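Local coordinates for protein beta-glucosidase (Chaetomella raphigera, PDB 6JXG) that probably hydrolyses terminal, non-reducing beta-D-glucosyl residues to release beta-D-glucose, as a family 3 glycoside hydrolase of cellulose degradation, at residues 41-46 with 249-254; 103-108 with 194-199. All blocks are in the same frame, centred on the assembly; numbering follows the deposited sequence.

Both contacts are buried and reach the same sheet in the N-terminal, TIM-barrel-type domain, their centres about 13 Å apart. Interaction 1 lies farther out, about 26 Å from the centre of the chain, and joins strand 41-42, at one edge of that sheet, to the loop after helix 239-245. Interaction 2, about 15 Å from that centre, links strands 105-106 and 196-199 across strand 151-157. Y56 and W233 connect the two places: Y56 touches M251 and V105, W233 touches M251 and L107. Each contact uses a methionine methyl, but interaction 1 adds a water bridge between backbones, whereas interaction 2 meets through side chains, with its polar group tied to strand 151-157.

Interaction 1 of 2, residues 41-46 with 249-254; sequences GNTAAV and VAMPGD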
# COMPACT_ATOMS: atom_id res chain seq x y z
N GLY A 41 5.60 13.31 15.52
CA GLY A 41 5.00 14.67 15.60
C GLY A 41 4.12 14.78 16.83
O GLY A 41 3.49 13.82 17.22
N ASN A 42 4.09 15.97 17.41
CA ASN A 42 3.13 16.24 18.51
C ASN A 42 2.62 17.63 18.45
O ASN A 42 3.29 18.56 17.97
CB ASN A 42 3.81 16.05 19.90
CG ASN A 42 4.09 14.62 20.27
OD1 ASN A 42 3.22 13.87 20.88
ND2 ASN A 42 5.32 14.25 20.04
N THR A 43 1.40 17.82 18.93
CA THR A 43 0.94 19.11 19.32
C THR A 43 0.79 19.17 20.85
O THR A 43 0.62 18.15 21.49
CB THR A 43 -0.38 19.51 18.59
OG1 THR A 43 -1.35 18.49 18.70
CG2 THR A 43 -0.08 19.80 17.15
N ALA A 44 0.82 20.38 21.40
CA ALA A 44 0.69 20.60 22.88
C ALA A 44 -0.69 20.19 23.44
O ALA A 44 -1.67 20.36 22.79
CB ALA A 44 0.90 22.06 23.19
N ALA A 45 -0.74 19.67 24.66
CA ALA A 45 -1.98 19.43 25.36
C ALA A 45 -2.75 20.75 25.57
O ALA A 45 -2.16 21.81 25.69
CB ALA A 45 -1.65 18.79 26.73
N VAL A 46 -4.06 20.65 25.62
CA VAL A 46 -4.93 21.78 25.96
C VAL A 46 -5.82 21.27 27.10
O VAL A 46 -6.81 20.60 26.87
CB VAL A 46 -5.77 22.24 24.78
CG1 VAL A 46 -6.70 23.39 25.16
CG2 VAL A 46 -4.87 22.62 23.60
N VAL A 249 -2.90 21.11 10.00
CA VAL A 249 -1.85 20.85 10.97
C VAL A 249 -0.46 20.87 10.32
O VAL A 249 -0.23 20.20 9.31
CB VAL A 249 -2.02 19.47 11.63
CG1 VAL A 249 -0.95 19.23 12.71
CG2 VAL A 249 -3.40 19.33 12.24
N ALA A 250 0.45 21.63 10.92
CA ALA A 250 1.80 21.76 10.41
C ALA A 250 2.75 20.89 11.19
O ALA A 250 2.97 21.15 12.37
CB ALA A 250 2.28 23.21 10.46
N MET A 251 3.30 19.87 10.55
CA MET A 251 4.23 18.99 11.21
C MET A 251 5.61 19.03 10.54
O MET A 251 5.66 19.04 9.34
CB MET A 251 3.69 17.55 11.12
CG MET A 251 2.57 17.27 12.09
SD MET A 251 3.25 17.24 13.79
CE MET A 251 1.88 18.00 14.65
N PRO A 252 6.73 18.84 11.29
CA PRO A 252 6.69 18.70 12.78
C PRO A 252 6.48 19.99 13.53
O PRO A 252 6.49 19.98 14.80
CB PRO A 252 8.06 18.12 13.11
CG PRO A 252 8.96 18.59 12.00
CD PRO A 252 8.09 18.63 10.75
N GLY A 253 6.27 21.10 12.76
CA GLY A 253 6.01 22.46 13.30
C GLY A 253 7.11 23.45 12.91
O GLY A 253 6.83 24.62 12.55
N ASP A 254 8.37 22.99 13.01
CA ASP A 254 9.50 23.73 12.53
C ASP A 254 10.16 23.01 11.35
O ASP A 254 9.69 21.92 10.87
CB ASP A 254 10.52 24.01 13.66
CG ASP A 254 11.14 22.75 14.24
OD1 ASP A 254 11.96 22.96 15.14
OD2 ASP A 254 10.84 21.59 13.80
O HOH W 1 6.16 17.59 16.33
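M251 makes all the direct contacts here, lying against the backbone of G41 and N42 and ending at T43. Its CG is anti to its carbonyl carbon (chi1 -77°), and further bends at chi2 and chi3 lay the thioether along the strand. SD sits 3.6 Å from G41 CA, where any side chain on the glycine would run into the sulfur. Beyond it, CE rests 3.7 Å from N42 O and equally far from T43 CG2, the M251 and T43 side chains crossing at about a right angle.

The polar link goes through a water, which accepts from N42 N at 2.8 Å and hydrogen-bonds O of P252, the proline after a cis peptide bond, at 2.9 Å. Outside the contact, V249 bonds backbone to backbone with V229 and S231 while M251 touches Y56, consistent with a barrel being closed between strands 228-231 and 55-57.

With an alanine in place of M251, sulfur and methyl are gone, and a gap would probably open beside G41 CA and T43 CG2. The seam thus joins one bent thioether, fitted to a bare glycine, with one water that serves backbone groups on both sides.

Interaction 2 of 2, residues 103-108 with 194-199; sequences INVQLG and VASIMC
Segments 103-108 and 194-199 run parallel through their middles, V105 CA lying 8.2 Å from S196 CA and L107 CA 8.4 Å from M198 CA, too far for backbone pairing because strand 151-157 runs between them. Two pairs of side chains bridge that strand.

In the first, V105 brings up one branch: CG1, anti to the backbone N (chi1 -177°), comes to 3.8 Å from S196 OG. This is a methyl against a hydroxyl, and the polar need of OG is met elsewhere, by a hydrogen bond to A152 O on the intervening strand.

The second pair is wholly apolar. M198 stays extended through chi1 and chi2 and turns only at chi3 (-68°), which carries CE to within 3.8 Å of L107 CD2; the two side chains cross at about a right angle. L107 is the centre of an inverse gamma turn, its neighbours joined by the bond from G108 N to Q106 O, 2.8 Å long, and its carbonyl O takes a hydrogen bond from K155 NZ.

S196 and M198 both touch C153 of the middle strand, whereas Q106 packs on helix 84-100. That division is consistent with V105, L107, S196 and M198 facing the inside of the TIM-barrel-type domain, with the helix outside. The two strands flanking 151-157 thus meet by methyl groups alone or by methyl against hydroxyl, and the buried serine oxygen is satisfied by a carbonyl of the strand between.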
# COMPACT_ATOMS: atom_id res chain seq x y z
N ILE A 103 -0.85 6.30 20.87
CA ILE A 103 -0.70 7.02 19.58
C ILE A 103 -2.04 7.52 19.12
O ILE A 103 -3.00 6.74 18.95
CB ILE A 103 -0.01 6.13 18.53
CG1 ILE A 103 1.39 5.85 18.99
CG2 ILE A 103 -0.01 6.80 17.13
CD1 ILE A 103 2.15 4.85 18.20
N ASN A 104 -2.16 8.84 18.89
CA ASN A 104 -3.42 9.35 18.41
C ASN A 104 -3.68 9.13 16.89
O ASN A 104 -4.80 8.73 16.49
CB ASN A 104 -3.65 10.82 18.76
CG ASN A 104 -3.79 11.05 20.29
OD1 ASN A 104 -4.90 10.83 20.92
ND2 ASN A 104 -2.72 11.39 20.87
N VAL A 105 -2.66 9.44 16.10
CA VAL A 105 -2.72 9.39 14.64
C VAL A 105 -1.59 8.49 14.18
O VAL A 105 -0.42 8.79 14.45
CB VAL A 105 -2.57 10.79 14.02
CG1 VAL A 105 -2.73 10.70 12.50
CG2 VAL A 105 -3.64 11.71 14.66
N GLN A 106 -1.96 7.41 13.52
CA GLN A 106 -1.00 6.49 12.91
C GLN A 106 -0.85 6.87 11.45
O GLN A 106 -1.85 6.89 10.71
CB GLN A 106 -1.48 5.05 13.06
CG GLN A 106 -0.42 4.02 12.73
CD GLN A 106 0.80 4.07 13.60
OE1 GLN A 106 0.77 4.51 14.76
NE2 GLN A 106 1.91 3.56 13.07
N LEU A 107 0.41 7.08 11.00
CA LEU A 107 0.63 7.73 9.70
C LEU A 107 0.62 6.69 8.58
O LEU A 107 1.68 6.31 8.05
CB LEU A 107 1.95 8.57 9.75
CG LEU A 107 1.86 9.71 10.78
CD1 LEU A 107 3.20 10.40 10.87
CD2 LEU A 107 0.75 10.72 10.48
N GLY A 108 -0.58 6.19 8.27
CA GLY A 108 -0.82 5.36 7.07
C GLY A 108 -2.34 5.10 7.01
O GLY A 108 -3.09 5.44 7.95
N VAL A 194 -11.88 8.05 6.84
CA VAL A 194 -10.50 8.39 7.26
C VAL A 194 -10.42 9.72 8.04
O VAL A 194 -10.97 10.77 7.65
CB VAL A 194 -9.47 8.30 6.14
CG1 VAL A 194 -9.46 9.56 5.30
CG2 VAL A 194 -8.05 8.02 6.68
N ALA A 195 -9.73 9.66 9.17
CA ALA A 195 -9.66 10.84 10.08
C ALA A 195 -8.84 11.99 9.57
O ALA A 195 -9.10 13.19 9.88
CB ALA A 195 -9.14 10.37 11.45
N SER A 196 -7.78 11.66 8.82
CA SER A 196 -6.79 12.66 8.36
C SER A 196 -6.18 12.27 7.01
O SER A 196 -6.21 11.09 6.61
CB SER A 196 -5.67 12.90 9.40
OG SER A 196 -4.87 11.76 9.54
N ILE A 197 -5.66 13.26 6.32
CA ILE A 197 -4.96 13.04 5.06
C ILE A 197 -3.73 13.90 5.12
O ILE A 197 -3.77 15.01 5.65
CB ILE A 197 -5.85 13.49 3.86
CG1 ILE A 197 -7.05 12.51 3.67
CG2 ILE A 197 -5.02 13.63 2.62
CD1 ILE A 197 -8.11 13.05 2.77
N MET A 198 -2.61 13.38 4.65
CA MET A 198 -1.36 14.13 4.68
C MET A 198 -1.06 14.66 3.28
O MET A 198 -1.11 13.90 2.29
CB MET A 198 -0.22 13.18 5.07
CG MET A 198 1.14 13.84 5.27
SD MET A 198 2.52 12.72 5.53
CE MET A 198 2.07 12.09 7.16
N CYS A 199 -0.72 15.94 3.16
CA CYS A 199 -0.33 16.47 1.88
C CYS A 199 1.15 16.27 1.59
O CYS A 199 1.96 16.14 2.52
CB CYS A 199 -0.73 17.92 1.75
SG CYS A 199 -0.28 19.04 3.09